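Side-chain contact in malarial CLPB2 atpase/hsp101 protein (Plasmodium falciparum, PDB 4IRF), which probably uses ATP hydrolysis to unfold and translocate proteins as a ClpB-type AAA+ chaperone, the piece here being its N-terminal cargo-binding domain: residues 24-29 against 37-42. Numbering follows the deposited sequence.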
loop_
_atom_site.group_PDB
_atom_site.type_symbol
_atom_site.label_atom_id
_atom_site.label_comp_id
_atom_site.label_asym_id
_atom_site.label_seq_id
_atom_site.Cartn_x
_atom_site.Cartn_y
_atom_site.Cartn_z
ATOM N N LYS A 24 -7.584 4.058 5.934
ATOM C CA LYS A 24 -8.303 5.233 6.421
ATOM C C LYS A 24 -8.335 5.288 7.942
ATOM O O LYS A 24 -8.199 6.373 8.533
ATOM C CB LYS A 24 -9.727 5.282 5.845
ATOM C CG LYS A 24 -9.773 5.556 4.335
ATOM C CD LYS A 24 -11.204 5.448 3.822
ATOM C CE LYS A 24 -11.266 5.661 2.319
ATOM N NZ LYS A 24 -12.682 5.820 1.844
ATOM N N ASN A 25 -8.505 4.141 8.578
ATOM C CA ASN A 25 -8.462 4.122 10.039
ATOM C C ASN A 25 -7.084 4.504 10.596
ATOM O O ASN A 25 -6.965 5.200 11.620
ATOM C CB ASN A 25 -8.966 2.781 10.566
ATOM C CG ASN A 25 -10.467 2.623 10.389
ATOM O OD1 ASN A 25 -11.214 3.607 10.465
ATOM N ND2 ASN A 25 -10.913 1.399 10.135
ATOM N N ILE A 26 -6.030 4.080 9.912
ATOM C CA ILE A 26 -4.688 4.437 10.337
ATOM C C ILE A 26 -4.498 5.941 10.133
ATOM O O ILE A 26 -3.915 6.646 10.966
ATOM C CB ILE A 26 -3.626 3.607 9.540
ATOM C CG1 ILE A 26 -3.751 2.147 9.919
ATOM C CG2 ILE A 26 -2.227 4.119 9.797
ATOM C CD1 ILE A 26 -3.010 1.150 8.995
ATOM N N ALA A 27 -5.008 6.455 9.014
ATOM C CA ALA A 27 -4.909 7.876 8.754
ATOM C C ALA A 27 -5.588 8.659 9.881
ATOM O O ALA A 27 -5.020 9.610 10.403
ATOM C CB ALA A 27 -5.523 8.219 7.396
ATOM N N LYS A 28 -6.782 8.275 10.255
ATOM C CA LYS A 28 -7.457 9.037 11.320
ATOM C C LYS A 28 -6.644 8.968 12.629
ATOM O O LYS A 28 -6.575 9.912 13.343
ATOM C CB LYS A 28 -8.874 8.556 11.562
ATOM C CG LYS A 28 -9.727 8.761 10.354
ATOM C CD LYS A 28 -11.195 8.841 10.622
ATOM C CE LYS A 28 -11.661 7.561 11.178
ATOM N NZ LYS A 28 -11.679 7.634 12.626
ATOM N N SER A 29 -6.063 7.820 12.890
ATOM C CA SER A 29 -5.282 7.664 14.118
ATOM C C SER A 29 -4.099 8.625 14.185
ATOM O O SER A 29 -3.669 9.036 15.281
ATOM C CB SER A 29 -4.807 6.226 14.254
ATOM O OG SER A 29 -4.154 6.051 15.494
ATOM N N PRO A 37 -0.406 7.758 1.020
ATOM C CA PRO A 37 0.177 6.440 0.679
ATOM C C PRO A 37 0.825 5.721 1.860
ATOM O O PRO A 37 0.589 4.507 1.970
ATOM C CB PRO A 37 1.191 6.769 -0.397
ATOM C CG PRO A 37 0.557 7.974 -1.124
ATOM C CD PRO A 37 -0.017 8.778 0.042
ATOM N N ILE A 38 1.536 6.436 2.739
ATOM C CA ILE A 38 2.142 5.793 3.911
ATOM C C ILE A 38 1.102 5.082 4.745
ATOM O O ILE A 38 1.355 3.995 5.267
ATOM C CB ILE A 38 2.965 6.766 4.774
ATOM C CG1 ILE A 38 3.664 5.981 5.895
ATOM C CG2 ILE A 38 2.037 7.860 5.347
ATOM C CD1 ILE A 38 4.644 4.912 5.331
ATOM N N HIS A 39 -0.108 5.653 4.858
ATOM C CA HIS A 39 -1.171 4.984 5.604
ATOM C C HIS A 39 -1.632 3.696 4.960
ATOM O O HIS A 39 -1.965 2.727 5.653
ATOM C CB HIS A 39 -2.376 5.911 5.768
ATOM C CG HIS A 39 -2.026 7.204 6.402
ATOM N ND1 HIS A 39 -2.443 8.426 5.902
ATOM C CD2 HIS A 39 -1.300 7.477 7.515
ATOM C CE1 HIS A 39 -1.949 9.387 6.662
ATOM N NE2 HIS A 39 -1.261 8.837 7.656
ATOM N N ILE A 40 -1.691 3.697 3.626
ATOM C CA ILE A 40 -2.055 2.510 2.898
ATOM C C ILE A 40 -0.969 1.455 3.061
ATOM O O ILE A 40 -1.307 0.283 3.249
ATOM C CB ILE A 40 -2.274 2.781 1.418
ATOM C CG1 ILE A 40 -3.468 3.750 1.285
ATOM C CG2 ILE A 40 -2.536 1.471 0.676
ATOM C CD1 ILE A 40 -3.784 4.061 -0.164
ATOM N N LEU A 41 0.291 1.898 2.995
ATOM C CA LEU A 41 1.435 0.954 3.207
ATOM C C LEU A 41 1.345 0.284 4.592
ATOM O O LEU A 41 1.500 -0.947 4.696
ATOM C CB LEU A 41 2.778 1.644 2.973
ATOM C CG LEU A 41 3.949 0.699 3.262
ATOM C CD1 LEU A 41 3.900 -0.522 2.379
ATOM C CD2 LEU A 41 5.259 1.412 3.137
ATOM N N SER A 42 1.042 1.069 5.628
ATOM C CA SER A 42 0.905 0.507 6.988
ATOM C C SER A 42 -0.116 -0.618 6.969
ATOM O O SER A 42 0.138 -1.732 7.439
ATOM C CB SER A 42 0.450 1.590 7.966
ATOM O OG SER A 42 0.258 1.064 9.275
#
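The helical segments 24-29 and 37-42 approach to 8.4 Å between axes, their N-to-C directions 120° apart, and are nearest at Ala27 and His39, CA to CA 5.7 Å. So short a spacing suits an alanine, whose methyl adds little bulk and lets the imidazole lie almost directly on the backbone of helix 14-29. Ala27 CA sits 3.7 Å from the centroid of the His39 ring and only 5° off the ring normal, a CH-pi contact over the middle of one face. Ala27 CB shares that face but is shifted toward one nitrogen, reaching His39 ND1 at 3.4 Å. The opposite face carries Ile38 CG2 near its rim, so the ring is sandwiched between aliphatic carbons.

A hydrogen bond from the backbone N of Lys36 to His39 ND1 holds the ring's orientation; with ND1 accepting, the proton of a neutral ring would be expected on NE2. His32 meets the same ring edge-to-face. In this mainly helical Clp N-terminal domain, the contact packs together helices 14-29 and 37-46, which are joined by a short connection containing strand 34-35, and Leu72 of helix 61-74 touches both His39 and Ser42.

About one turn after His39, Ser42 meets Ile26 of helix 14-29. Ile26 CG1 stands anti to the carbonyl carbon (chi1 -66°), and the extended branch carries CD1 to Ser42, 3.6 Å from CB and 3.3 Å from OG. The same methyl packs 3.8 Å from His39 O, while Ile26 CG2 approaches the imidazole obliquely, 4.2 Å from His39 CD2. Serine suits this place because its short side chain lets the methyl come close to both CB and OG, in van der Waals contact without a hydrogen bond between the pair.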